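Local coordinates for protein anabena Tic22 (Anabaena sp., PDB 4EV1) that probably works as a chaperone in protein transport at the thylakoids, as a cyanobacterial member of the Tic22-like family, at residues 12-17 with 207-212; 18-23 with 77-82; 130-135 with 186-191; 138-143 with 177-182; 157-162 with 201-206. One frame throughout, in Å; residues are numbered along the deposited sequence.

Contact 1 ties the start of strand 15-20 to strand 207-210 and the turn after it, and the other four fall between its two segments along the chain. Contact 2, centred about 20 Å away, continues strand 15-20 into its pairing with strand 79-84. Contacts 3 and 4 lie on strand 134-139, one at its start and one at its end and the loop beyond, their centres about 21 Å apart. Contact 5 abuts contact 1 through the neighbouring strands 156-162 and 207-210. Leu-209 of contact 1 packs on Met-135 and Ile-189 of contact 3. Contacts 2 and 4 lie on opposite sides of the chain's centre. Contact 1, its segments 190 residues apart, brings early and late parts of the fold together.

Contact 1. Residues 12-17 with 207-212; sequences DSVPIY and VVLVPS
The two proline rings, Pro-15 and Pro-211, meet at about a right angle. Pro-15 CD touches Pro-211 CB at 3.8 Å, and Pro-211 CG is only slightly farther off. The same Pro-211 ring also rests against the backbone, its CG lying 3.6 Å from Ser-13 O. Beside the prolines, Val-14 sets one methyl branch on Leu-209: Val-14 CG2 is 3.6 Å from Leu-209 CB, and the two side chains again cross nearly perpendicularly. With Val-14 CG1 anti to the backbone N (chi1 -178°), CG2 is the branch that falls beside that nitrogen and reaches Leu-209, both CB and CD2. Ser-13 contributes its CB, 3.4 Å from Leu-209 O.

No direct hydrogen bond links the two segments. One water takes that role, lying 2.8 Å from Leu-209 N, whose proton it accepts, and forming a second hydrogen bond with Ser-13 OG. Ser-13 OG also makes a weak hydrogen bond to Lys-10 O, at the end of helix 4-11. Pro-15 is further covered by Ser-215 and Ile-219 of helix 213-220, which starts just after Ser-212, its N-cap residue. The contact is packing without strand pairing, between the residues leading into strand 15-20 and the end of strand 207-210 with the turn into helix 213-220.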
# COMPACT_ATOMS: atom_id res chain seq x y z
N ASP A 12 -3.40 -8.17 -3.27
CA ASP A 12 -3.46 -8.96 -2.04
C ASP A 12 -2.10 -9.37 -1.46
O ASP A 12 -2.02 -9.80 -0.30
CB ASP A 12 -4.28 -10.24 -2.26
CG ASP A 12 -5.79 -10.02 -2.16
OD1 ASP A 12 -6.24 -8.91 -1.85
OD2 ASP A 12 -6.54 -11.00 -2.39
N SER A 13 -1.04 -9.26 -2.24
CA SER A 13 0.32 -9.50 -1.71
C SER A 13 0.63 -8.56 -0.55
O SER A 13 1.49 -8.85 0.24
CB SER A 13 1.36 -9.17 -2.77
OG SER A 13 1.39 -10.15 -3.76
N VAL A 14 -0.01 -7.40 -0.57
CA VAL A 14 0.36 -6.28 0.30
C VAL A 14 -0.59 -6.27 1.48
O VAL A 14 -1.80 -6.09 1.29
CB VAL A 14 0.28 -4.97 -0.47
CG1 VAL A 14 0.69 -3.79 0.38
CG2 VAL A 14 1.14 -5.03 -1.77
N PRO A 15 -0.08 -6.43 2.70
CA PRO A 15 -0.96 -6.26 3.86
C PRO A 15 -1.15 -4.78 4.23
O PRO A 15 -0.24 -3.98 4.15
CB PRO A 15 -0.25 -7.02 4.97
CG PRO A 15 1.16 -6.92 4.64
CD PRO A 15 1.29 -6.76 3.11
N ILE A 16 -2.37 -4.44 4.66
CA ILE A 16 -2.70 -3.13 5.09
C ILE A 16 -3.09 -3.31 6.55
O ILE A 16 -3.76 -4.28 6.89
CB ILE A 16 -3.90 -2.59 4.28
CG1 ILE A 16 -3.54 -2.56 2.79
CG2 ILE A 16 -4.37 -1.20 4.82
CD1 ILE A 16 -2.46 -1.58 2.37
N TYR A 17 -2.68 -2.41 7.41
CA TYR A 17 -2.99 -2.54 8.87
C TYR A 17 -4.09 -1.55 9.30
O TYR A 17 -3.97 -0.37 9.10
CB TYR A 17 -1.70 -2.36 9.64
CG TYR A 17 -0.65 -3.34 9.17
CD1 TYR A 17 -0.73 -4.68 9.51
CD2 TYR A 17 0.38 -2.95 8.35
CE1 TYR A 17 0.20 -5.59 9.08
CE2 TYR A 17 1.33 -3.88 7.88
CZ TYR A 17 1.21 -5.21 8.25
OH TYR A 17 2.14 -6.15 7.83
N VAL A 207 3.93 -8.35 -13.31
CA VAL A 207 4.03 -7.35 -12.26
C VAL A 207 3.56 -7.96 -10.96
O VAL A 207 2.51 -8.63 -10.91
CB VAL A 207 3.20 -6.09 -12.59
CG1 VAL A 207 3.23 -5.12 -11.42
CG2 VAL A 207 3.71 -5.43 -13.85
N VAL A 208 4.36 -7.79 -10.00
CA VAL A 208 4.04 -8.19 -8.64
C VAL A 208 4.37 -7.04 -7.69
O VAL A 208 5.31 -6.25 -7.93
CB VAL A 208 4.80 -9.45 -8.21
CG1 VAL A 208 4.38 -10.64 -9.06
CG2 VAL A 208 6.30 -9.22 -8.31
N LEU A 209 3.58 -6.93 -6.63
CA LEU A 209 3.82 -5.95 -5.58
C LEU A 209 4.54 -6.62 -4.44
O LEU A 209 4.10 -7.65 -3.97
CB LEU A 209 2.51 -5.37 -5.04
CG LEU A 209 1.87 -4.38 -6.01
CD1 LEU A 209 1.17 -5.09 -7.13
CD2 LEU A 209 0.91 -3.46 -5.23
N VAL A 210 5.65 -6.03 -3.99
CA VAL A 210 6.46 -6.62 -2.94
C VAL A 210 6.35 -5.70 -1.70
O VAL A 210 6.82 -4.56 -1.70
CB VAL A 210 7.95 -6.77 -3.37
CG1 VAL A 210 8.77 -7.39 -2.27
CG2 VAL A 210 8.07 -7.63 -4.68
N PRO A 211 5.66 -6.18 -0.64
CA PRO A 211 5.59 -5.34 0.54
C PRO A 211 6.91 -5.22 1.31
O PRO A 211 7.91 -5.81 0.96
CB PRO A 211 4.54 -6.04 1.38
CG PRO A 211 4.70 -7.49 1.02
CD PRO A 211 5.09 -7.52 -0.42
N SER A 212 6.90 -4.43 2.37
CA SER A 212 8.10 -4.08 3.09
C SER A 212 8.69 -5.30 3.80
O SER A 212 8.00 -6.30 3.94
CB SER A 212 7.72 -3.09 4.17
OG SER A 212 6.92 -3.76 5.16
O HOH W 1 1.53 -8.83 -6.26

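Contact 2. Residues 18-23 with 77-82; sequences LVTNEK and SLQVTA
Leu-18, Val-19 and Thr-20 pair with Thr-81, Val-80 and Gln-79 in an antiparallel two-stranded ladder, strongly twisted, the short strand axes making 129° with each other. Leu-18 with Thr-81 and Thr-20 with Gln-79 are its hydrogen-bonded pairs, each closed by two N-H...O=C bonds. Thr-20 N reaches Gln-79 O at 2.8 Å, and Leu-18 N reaches Thr-81 O at 2.9 Å. Val-19 and Val-80 form the non-hydrogen-bonded pair between them, where Val-80 CA makes a C-H...O contact with Leu-18 O at 3.3 Å.

The side chains sort by face, as alternation along a beta strand requires. Val-19 and Val-80 point to the face covered by helix 51-63, through Ile-58, Ala-54 and Gln-55. There Val-19 CG1 packs on Leu-78 CD2 at 3.9 Å, and Leu-78 in turn touches Leu-61 of that helix. Leu-18, Thr-20, Gln-79 and Thr-81 share the other face. On it Thr-20 and Thr-81 cross at about a right angle, their OG1 atoms 2.7 Å apart. Thr-20 OG1 stands between its own backbone N and carbonyl carbon (chi1 77°), and from there it gives its proton to Asn-21 O, on an in-plane lone pair; if a bond joins the two hydroxyls, Thr-81 OG1 is the donor, which is not settled. Gln-79 stretches alongside the turn beyond the strand, its CG 3.7 Å from Asn-21 O. Asn-21 OD1 holds that turn together by accepting from Leu-25 N, with a weak bond from Lys-23 N.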
# COMPACT_ATOMS: atom_id res chain seq x y z
N LEU A 18 -5.21 -2.07 9.80
CA LEU A 18 -6.33 -1.31 10.23
C LEU A 18 -6.35 -1.31 11.74
O LEU A 18 -5.85 -2.26 12.37
CB LEU A 18 -7.61 -1.93 9.70
CG LEU A 18 -7.79 -1.93 8.18
CD1 LEU A 18 -9.24 -2.39 7.89
CD2 LEU A 18 -7.47 -0.53 7.52
N VAL A 19 -6.80 -0.20 12.31
CA VAL A 19 -7.09 -0.12 13.73
C VAL A 19 -8.54 -0.53 13.95
O VAL A 19 -9.49 0.13 13.46
CB VAL A 19 -6.80 1.26 14.32
CG1 VAL A 19 -7.27 1.32 15.81
CG2 VAL A 19 -5.34 1.60 14.24
N THR A 20 -8.72 -1.62 14.69
CA THR A 20 -10.04 -2.28 14.78
C THR A 20 -10.38 -2.71 16.17
O THR A 20 -9.49 -2.71 17.02
CB THR A 20 -10.13 -3.52 13.88
OG1 THR A 20 -9.44 -4.62 14.46
CG2 THR A 20 -9.58 -3.28 12.47
N ASN A 21 -11.64 -3.09 16.42
CA ASN A 21 -11.95 -3.78 17.67
C ASN A 21 -11.52 -5.25 17.56
O ASN A 21 -10.88 -5.66 16.55
CB ASN A 21 -13.44 -3.60 18.12
CG ASN A 21 -14.43 -4.33 17.22
OD1 ASN A 21 -14.05 -5.06 16.32
ND2 ASN A 21 -15.71 -4.13 17.48
N GLU A 22 -11.86 -6.04 18.56
CA GLU A 22 -11.44 -7.43 18.60
C GLU A 22 -12.14 -8.29 17.52
O GLU A 22 -11.69 -9.37 17.21
CB GLU A 22 -11.64 -8.01 20.01
CG GLU A 22 -13.09 -8.44 20.31
CD GLU A 22 -14.08 -7.30 20.63
OE1 GLU A 22 -13.73 -6.09 20.55
OE2 GLU A 22 -15.25 -7.67 20.96
N LYS A 23 -13.25 -7.81 16.96
CA LYS A 23 -13.90 -8.50 15.82
C LYS A 23 -13.55 -7.92 14.44
O LYS A 23 -14.16 -8.27 13.43
CB LYS A 23 -15.41 -8.51 16.04
CG LYS A 23 -15.80 -9.20 17.39
CD LYS A 23 -17.29 -9.21 17.64
CE LYS A 23 -17.92 -10.50 17.11
NZ LYS A 23 -19.38 -10.59 17.46
N SER A 77 -10.53 -2.29 23.74
CA SER A 77 -10.47 -3.41 22.78
C SER A 77 -9.80 -3.13 21.43
O SER A 77 -9.93 -3.94 20.49
CB SER A 77 -11.88 -3.90 22.54
OG SER A 77 -12.31 -4.70 23.65
N LEU A 78 -9.04 -2.05 21.32
CA LEU A 78 -8.38 -1.74 20.03
C LEU A 78 -7.16 -2.59 19.77
O LEU A 78 -6.36 -2.82 20.67
CB LEU A 78 -7.95 -0.29 20.00
CG LEU A 78 -9.02 0.73 19.85
CD1 LEU A 78 -8.32 2.08 19.82
CD2 LEU A 78 -9.89 0.48 18.60
N GLN A 79 -6.98 -3.00 18.51
CA GLN A 79 -5.87 -3.78 18.06
C GLN A 79 -5.67 -3.52 16.56
O GLN A 79 -6.50 -2.90 15.89
CB GLN A 79 -6.14 -5.24 18.28
CG GLN A 79 -7.29 -5.85 17.38
CD GLN A 79 -7.47 -7.34 17.61
OE1 GLN A 79 -7.85 -7.76 18.70
NE2 GLN A 79 -7.16 -8.14 16.60
N VAL A 80 -4.57 -4.02 16.05
CA VAL A 80 -4.26 -3.94 14.66
C VAL A 80 -4.77 -5.23 14.02
O VAL A 80 -4.46 -6.32 14.51
CB VAL A 80 -2.75 -3.84 14.41
CG1 VAL A 80 -2.44 -3.78 12.87
CG2 VAL A 80 -2.16 -2.61 15.09
N THR A 81 -5.50 -5.10 12.90
CA THR A 81 -5.89 -6.20 12.04
C THR A 81 -5.21 -6.03 10.68
O THR A 81 -5.23 -4.93 10.09
CB THR A 81 -7.42 -6.23 11.92
OG1 THR A 81 -7.97 -6.45 13.23
CG2 THR A 81 -7.88 -7.31 10.97
N ALA A 82 -4.62 -7.10 10.18
CA ALA A 82 -3.97 -7.14 8.88
C ALA A 82 -4.99 -7.59 7.79
O ALA A 82 -5.67 -8.61 7.94
CB ALA A 82 -2.79 -8.09 8.96

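Contact 3. Residues 130-135 with 186-191; sequences FKSVPM and VLDIDG
Met-135 and Leu-187 form an antiparallel hydrogen-bonded pair, with Leu-187 N reaching Met-135 O at 2.8 Å and Met-135 N returning to Leu-187 O from well above the carbonyl plane. Two residues on, Ile-189 N donates to Val-133 O at 3.1 Å, so the first N-H of helix 189-198 is satisfied by the approach to strand 134-139. Pro-134 and Asp-188 lie between these bonds as a non-hydrogen-bonded pair, with Pro-134 CA giving a C-H...O contact to Leu-187 O.

The second segment thus passes directly from strand to helix, and Asp-188 is the N-cap residue at that junction. Its OD1 accepts from Gly-191 N at 2.8 Å, met nearly head-on, while Asp-188 CB rests against Val-133 O. Across from the helix start, Ser-132 OG donates to Asp-190 OD2; the modelled 2.5 Å is very short and its exact value doubtful. Asp-190 OD1 is hydrogen-bonded to the amine N of a bound NHE, probably from the crystallisation liquor.

Apolar groups flank this polar junction. The Phe-130 ring presents its edge to Leu-187 O, 3.6 Å from CZ, and its CE1 touches Val-186 CG1 at 3.6 Å; helix 110-121 covers Phe-130 and Val-186. Met-135 CG lies beside the backbone N (chi1 -56°) and the chain then extends (chi2 -171°), carrying SD to Ile-189 CD1, 3.4 Å away. Leu-209 of strand 207-210 touches both of these side chains.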
# COMPACT_ATOMS: atom_id res chain seq x y z
N PHE A 130 5.10 14.52 -1.34
CA PHE A 130 4.66 13.30 -2.03
C PHE A 130 3.25 12.84 -1.63
O PHE A 130 2.95 12.62 -0.45
CB PHE A 130 5.64 12.14 -1.81
CG PHE A 130 5.50 11.03 -2.81
CD1 PHE A 130 6.12 11.12 -4.05
CD2 PHE A 130 4.71 9.91 -2.53
CE1 PHE A 130 5.99 10.08 -5.00
CE2 PHE A 130 4.57 8.88 -3.46
CZ PHE A 130 5.20 8.96 -4.70
N LYS A 131 2.40 12.68 -2.64
CA LYS A 131 1.05 12.14 -2.44
C LYS A 131 0.98 10.63 -2.67
O LYS A 131 1.67 10.05 -3.52
CB LYS A 131 0.05 12.85 -3.38
CG LYS A 131 0.03 14.38 -3.23
CD LYS A 131 -0.60 15.03 -4.46
CE LYS A 131 -1.02 16.46 -4.20
NZ LYS A 131 -1.60 17.03 -5.46
N SER A 132 0.14 9.99 -1.90
CA SER A 132 -0.15 8.56 -2.06
C SER A 132 1.01 7.72 -1.52
O SER A 132 1.99 8.23 -0.94
CB SER A 132 -0.46 8.22 -3.54
OG SER A 132 -1.06 6.93 -3.67
N VAL A 133 0.89 6.41 -1.72
CA VAL A 133 1.86 5.44 -1.22
C VAL A 133 2.89 5.23 -2.32
O VAL A 133 2.52 4.84 -3.41
CB VAL A 133 1.20 4.09 -0.94
CG1 VAL A 133 2.22 3.07 -0.39
CG2 VAL A 133 0.03 4.25 0.08
N PRO A 134 4.17 5.51 -2.05
CA PRO A 134 5.11 5.31 -3.15
C PRO A 134 5.43 3.84 -3.39
O PRO A 134 5.16 2.98 -2.52
CB PRO A 134 6.38 6.05 -2.69
CG PRO A 134 6.27 6.14 -1.23
CD PRO A 134 4.80 6.09 -0.86
N MET A 135 5.90 3.56 -4.60
CA MET A 135 6.48 2.27 -4.97
C MET A 135 7.75 2.53 -5.79
O MET A 135 7.92 3.60 -6.40
CB MET A 135 5.48 1.46 -5.78
CG MET A 135 4.13 1.24 -5.09
SD MET A 135 3.08 0.06 -5.97
CE MET A 135 3.74 -1.45 -5.41
N VAL A 186 10.46 6.28 -9.14
CA VAL A 186 9.42 6.49 -8.16
C VAL A 186 8.04 6.41 -8.83
O VAL A 186 7.75 7.11 -9.82
CB VAL A 186 9.59 7.80 -7.42
CG1 VAL A 186 8.47 7.94 -6.39
CG2 VAL A 186 10.92 7.80 -6.76
N LEU A 187 7.21 5.51 -8.32
CA LEU A 187 5.84 5.33 -8.76
C LEU A 187 4.94 5.55 -7.54
O LEU A 187 5.41 5.78 -6.45
CB LEU A 187 5.62 3.92 -9.31
CG LEU A 187 6.49 3.51 -10.51
CD1 LEU A 187 6.52 2.00 -10.67
CD2 LEU A 187 6.00 4.21 -11.79
N ASP A 188 3.64 5.51 -7.76
CA ASP A 188 2.71 5.42 -6.65
C ASP A 188 1.60 4.45 -6.97
O ASP A 188 1.33 4.15 -8.13
CB ASP A 188 2.16 6.78 -6.23
CG ASP A 188 1.34 7.42 -7.27
OD1 ASP A 188 0.37 6.79 -7.71
OD2 ASP A 188 1.62 8.58 -7.64
N ILE A 189 1.01 3.91 -5.91
CA ILE A 189 0.04 2.83 -6.03
C ILE A 189 -1.19 3.18 -6.86
O ILE A 189 -1.71 2.33 -7.58
CB ILE A 189 -0.39 2.30 -4.65
CG1 ILE A 189 -1.16 1.00 -4.79
CG2 ILE A 189 -1.26 3.31 -3.93
CD1 ILE A 189 -0.25 -0.13 -5.19
N ASP A 190 -1.67 4.40 -6.76
CA ASP A 190 -2.81 4.82 -7.60
C ASP A 190 -2.47 4.81 -9.11
O ASP A 190 -3.23 4.35 -9.92
CB ASP A 190 -3.28 6.21 -7.18
CG ASP A 190 -3.90 6.21 -5.78
OD1 ASP A 190 -5.00 5.66 -5.65
OD2 ASP A 190 -3.25 6.71 -4.81
N GLY A 191 -1.28 5.27 -9.45
CA GLY A 191 -0.84 5.30 -10.86
C GLY A 191 -0.64 3.91 -11.46
O GLY A 191 -1.06 3.66 -12.59

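Contact 4. Residues 138-143 with 177-182; sequences VRFAPD and PKHPKA
Lys-181 O is approached by two C-H groups of the other segment: Ala-141 CA at 3.5 Å, with an almost straight 165° at the hydrogen, and Pro-142 CD at 3.6 Å. A second such site runs the other way, where Ala-182 CA lies against both Phe-140 O, at 3.0 Å, and Arg-139 O. No conventional hydrogen bond crosses between the segments; Phe-140 O is close to Ala-182 N, but the angle is poor, and that N-H goes instead to His-179 O at 2.9 Å.

This last bond closes a type I beta turn from His-179 to Ala-182, in the loop that carries the chain from helix 165-175 into strand 183-188. Strand 134-139, the partner of that strand, ends beside the turn, and Arg-139 makes a salt bridge to Asp-183.

The two rings meet edge to face. Phe-140 CD1 sits over the centre of the His-179 ring, 3.5 Å from CE1, with the centroids 4.6 Å apart and the planes inclined at 53°. Both CG atoms stand anti to their carbonyl carbons (chi1 -57° at His-179) and the side chains run side by side, while the tilt between the planes turns the Phe-140 edge to the imidazole face. An alanine at His-179 removes the face under Phe-140 CD1, and the phenyl ring would probably be held less firmly on that side. Ala-141 CB also packs against Lys-181 CB, at 3.9 Å.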
# COMPACT_ATOMS: atom_id res chain seq x y z
N VAL A 138 13.01 -0.78 -10.37
CA VAL A 138 14.36 -0.67 -10.92
C VAL A 138 14.33 -0.71 -12.43
O VAL A 138 13.65 -1.54 -13.02
CB VAL A 138 15.26 -1.76 -10.36
CG1 VAL A 138 16.66 -1.76 -11.06
CG2 VAL A 138 15.37 -1.56 -8.87
N ARG A 139 15.08 0.19 -13.06
CA ARG A 139 15.12 0.24 -14.52
C ARG A 139 16.54 0.10 -14.95
O ARG A 139 17.45 0.51 -14.23
CB ARG A 139 14.60 1.57 -15.05
CG ARG A 139 13.21 1.94 -14.59
CD ARG A 139 12.78 3.21 -15.28
NE ARG A 139 13.41 4.39 -14.72
CZ ARG A 139 12.98 5.64 -14.91
NH1 ARG A 139 11.90 5.88 -15.66
NH2 ARG A 139 13.62 6.65 -14.34
N PHE A 140 16.73 -0.48 -16.13
CA PHE A 140 18.06 -0.57 -16.74
C PHE A 140 18.69 0.83 -16.95
O PHE A 140 19.92 1.01 -16.81
CB PHE A 140 17.99 -1.35 -18.06
CG PHE A 140 17.71 -2.83 -17.89
CD1 PHE A 140 18.67 -3.68 -17.35
CD2 PHE A 140 16.49 -3.36 -18.25
CE1 PHE A 140 18.40 -5.03 -17.16
CE2 PHE A 140 16.23 -4.71 -18.07
CZ PHE A 140 17.18 -5.55 -17.54
N ALA A 141 17.85 1.80 -17.30
CA ALA A 141 18.26 3.20 -17.44
C ALA A 141 16.98 4.02 -17.50
O ALA A 141 15.92 3.47 -17.79
CB ALA A 141 19.10 3.41 -18.73
N PRO A 142 17.05 5.34 -17.21
CA PRO A 142 15.85 6.19 -17.21
C PRO A 142 14.95 6.01 -18.43
O PRO A 142 13.73 6.09 -18.33
CB PRO A 142 16.42 7.61 -17.14
CG PRO A 142 17.74 7.46 -16.45
CD PRO A 142 18.27 6.09 -16.86
N ASP A 143 15.58 5.76 -19.58
CA ASP A 143 14.89 5.59 -20.87
C ASP A 143 14.74 4.13 -21.28
O ASP A 143 14.43 3.82 -22.44
CB ASP A 143 15.68 6.34 -21.96
CG ASP A 143 17.18 6.20 -21.77
OD1 ASP A 143 17.70 5.07 -21.89
OD2 ASP A 143 17.82 7.22 -21.45
N PRO A 177 26.43 -3.12 -11.85
CA PRO A 177 27.71 -3.43 -12.49
C PRO A 177 27.61 -3.52 -14.04
O PRO A 177 28.36 -2.86 -14.76
CB PRO A 177 28.07 -4.79 -11.88
CG PRO A 177 27.51 -4.74 -10.52
CD PRO A 177 26.19 -3.98 -10.67
N LYS A 178 26.66 -4.31 -14.52
CA LYS A 178 26.50 -4.52 -15.96
C LYS A 178 25.68 -3.41 -16.61
O LYS A 178 25.73 -3.25 -17.82
CB LYS A 178 25.86 -5.88 -16.22
CG LYS A 178 26.68 -7.04 -15.63
CD LYS A 178 26.16 -8.43 -16.03
CE LYS A 178 24.66 -8.53 -15.85
NZ LYS A 178 24.16 -9.93 -15.72
N HIS A 179 24.93 -2.65 -15.80
CA HIS A 179 24.10 -1.54 -16.29
C HIS A 179 24.35 -0.29 -15.46
O HIS A 179 23.57 0.04 -14.57
CB HIS A 179 22.61 -1.93 -16.27
CG HIS A 179 22.30 -3.16 -17.06
ND1 HIS A 179 21.93 -3.11 -18.39
CD2 HIS A 179 22.32 -4.47 -16.72
CE1 HIS A 179 21.73 -4.34 -18.83
NE2 HIS A 179 21.96 -5.18 -17.83
N PRO A 180 25.46 0.41 -15.75
CA PRO A 180 25.89 1.51 -14.86
C PRO A 180 24.93 2.69 -14.80
O PRO A 180 24.98 3.45 -13.84
CB PRO A 180 27.24 1.94 -15.45
CG PRO A 180 27.71 0.74 -16.22
CD PRO A 180 26.47 0.14 -16.79
N LYS A 181 24.07 2.82 -15.81
CA LYS A 181 23.01 3.82 -15.86
C LYS A 181 21.70 3.40 -15.15
O LYS A 181 20.73 4.17 -15.12
CB LYS A 181 22.70 4.17 -17.32
CG LYS A 181 23.83 4.95 -18.02
CD LYS A 181 23.78 4.87 -19.54
CE LYS A 181 23.30 6.17 -20.20
NZ LYS A 181 22.00 6.63 -19.65
N ALA A 182 21.67 2.19 -14.59
CA ALA A 182 20.45 1.69 -13.89
C ALA A 182 19.99 2.64 -12.79
O ALA A 182 20.79 3.30 -12.13
CB ALA A 182 20.67 0.29 -13.35

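Contact 5. Residues 157-162 with 201-206; sequences QVVPLF and DTWLNQ
Gln-206 O accepts the one assigned hydrogen bond of this contact, from Val-159 N at 3.0 Å. The N-H...O angle is 156°, yet the donor stands 54° out of the carbonyl plane and so off the lone pairs. Val-158 crowds the same oxygen, its CA and CB each 3.3 Å away. With Val-159 CG1 anti to the backbone N (chi1 175°), CG2 falls beside that nitrogen and meets the indole edge in the ring plane, 3.9 Å from Trp-203 CZ3. The aliphatic part of Gln-206 lies along the strand, with CG 3.8 Å from Gln-157 O. An alanine in place of Gln-206 is likely to open a gap beside Gln-157, whose side chain would lose its neighbour.

The next shell fixes these groups. Gln-206 N donates to Trp-203 O at 2.8 Å, closing the 3-10 turn that presents Gln-206 O to the strand, and Leu-204 CD2 lies over one face of the indole. Tyr-146 touches both Val-159 and Trp-203. Beyond Gln-206 the chain enters strand 207-210, which runs parallel to strand 156-162, so this 3-10 segment links helix 189-198 to the edge of that sheet, with strand 149-151 on the far side of strand 156-162.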
# COMPACT_ATOMS: atom_id res chain seq x y z
N GLN A 157 9.56 -15.31 -14.89
CA GLN A 157 10.03 -14.00 -14.42
C GLN A 157 8.88 -13.10 -13.95
O GLN A 157 7.75 -13.20 -14.44
CB GLN A 157 10.82 -13.28 -15.52
CG GLN A 157 10.01 -12.90 -16.76
CD GLN A 157 10.84 -12.17 -17.83
OE1 GLN A 157 10.37 -11.20 -18.44
NE2 GLN A 157 12.06 -12.63 -18.06
N VAL A 158 9.21 -12.20 -13.02
CA VAL A 158 8.30 -11.14 -12.57
C VAL A 158 9.01 -9.79 -12.60
O VAL A 158 10.25 -9.72 -12.55
CB VAL A 158 7.74 -11.44 -11.17
CG1 VAL A 158 6.99 -12.79 -11.17
CG2 VAL A 158 8.85 -11.44 -10.14
N VAL A 159 8.23 -8.72 -12.73
CA VAL A 159 8.71 -7.36 -12.62
C VAL A 159 8.24 -6.81 -11.25
O VAL A 159 7.06 -6.50 -11.08
CB VAL A 159 8.19 -6.45 -13.73
CG1 VAL A 159 8.63 -5.03 -13.47
CG2 VAL A 159 8.70 -6.93 -15.15
N PRO A 160 9.16 -6.70 -10.28
CA PRO A 160 8.75 -6.37 -8.91
C PRO A 160 8.59 -4.89 -8.67
O PRO A 160 9.53 -4.15 -8.92
CB PRO A 160 9.91 -6.88 -8.08
CG PRO A 160 11.07 -6.70 -8.95
CD PRO A 160 10.60 -6.97 -10.34
N LEU A 161 7.45 -4.47 -8.13
CA LEU A 161 7.27 -3.11 -7.64
C LEU A 161 7.34 -3.09 -6.08
O LEU A 161 6.50 -3.66 -5.37
CB LEU A 161 5.97 -2.53 -8.15
CG LEU A 161 5.66 -2.71 -9.64
CD1 LEU A 161 4.27 -2.16 -9.99
CD2 LEU A 161 6.72 -2.06 -10.47
N PHE A 162 8.37 -2.44 -5.56
CA PHE A 162 8.64 -2.50 -4.13
C PHE A 162 7.94 -1.39 -3.39
O PHE A 162 7.99 -0.22 -3.79
CB PHE A 162 10.14 -2.42 -3.87
CG PHE A 162 10.93 -3.53 -4.54
CD1 PHE A 162 10.98 -4.81 -3.97
CD2 PHE A 162 11.58 -3.30 -5.73
CE1 PHE A 162 11.71 -5.84 -4.60
CE2 PHE A 162 12.31 -4.31 -6.35
CZ PHE A 162 12.38 -5.57 -5.80
N ASP A 201 -1.67 -4.61 -22.58
CA ASP A 201 -0.27 -5.09 -22.66
C ASP A 201 -0.08 -6.32 -21.77
O ASP A 201 -0.20 -6.26 -20.55
CB ASP A 201 0.69 -3.95 -22.30
CG ASP A 201 0.35 -2.62 -23.03
OD1 ASP A 201 -0.65 -2.58 -23.76
OD2 ASP A 201 1.06 -1.60 -22.87
N THR A 202 0.19 -7.45 -22.41
CA THR A 202 0.19 -8.77 -21.76
C THR A 202 1.30 -8.94 -20.69
O THR A 202 1.13 -9.68 -19.71
CB THR A 202 0.31 -9.89 -22.83
OG1 THR A 202 0.12 -11.17 -22.21
CG2 THR A 202 1.66 -9.86 -23.48
N TRP A 203 2.42 -8.24 -20.87
CA TRP A 203 3.52 -8.37 -19.93
C TRP A 203 3.14 -7.94 -18.51
O TRP A 203 3.81 -8.33 -17.58
CB TRP A 203 4.78 -7.63 -20.39
CG TRP A 203 4.69 -6.14 -20.25
CD1 TRP A 203 4.07 -5.29 -21.09
CD2 TRP A 203 5.24 -5.34 -19.18
NE1 TRP A 203 4.21 -3.99 -20.64
CE2 TRP A 203 4.91 -4.00 -19.47
CE3 TRP A 203 5.99 -5.63 -18.04
CZ2 TRP A 203 5.29 -2.95 -18.65
CZ3 TRP A 203 6.36 -4.57 -17.20
CH2 TRP A 203 6.00 -3.25 -17.51
N LEU A 204 2.07 -7.15 -18.35
CA LEU A 204 1.64 -6.68 -17.00
C LEU A 204 1.21 -7.81 -16.06
O LEU A 204 1.19 -7.63 -14.83
CB LEU A 204 0.54 -5.63 -17.12
CG LEU A 204 0.95 -4.37 -17.88
CD1 LEU A 204 -0.25 -3.48 -18.16
CD2 LEU A 204 2.02 -3.60 -17.10
N ASN A 205 0.87 -8.96 -16.64
CA ASN A 205 0.76 -10.21 -15.89
C ASN A 205 1.99 -10.52 -15.02
O ASN A 205 1.87 -11.22 -14.02
CB ASN A 205 0.59 -11.39 -16.85
CG ASN A 205 -0.79 -11.46 -17.45
OD1 ASN A 205 -0.94 -11.63 -18.67
ND2 ASN A 205 -1.80 -11.32 -16.60
N GLN A 206 3.16 -10.05 -15.44
CA GLN A 206 4.39 -10.29 -14.68
C GLN A 206 4.55 -9.38 -13.45
O GLN A 206 5.42 -9.63 -12.61
CB GLN A 206 5.63 -10.07 -15.55
CG GLN A 206 5.72 -10.98 -16.76
CD GLN A 206 6.75 -10.49 -17.73
OE1 GLN A 206 7.89 -10.17 -17.35
NE2 GLN A 206 6.37 -10.40 -19.00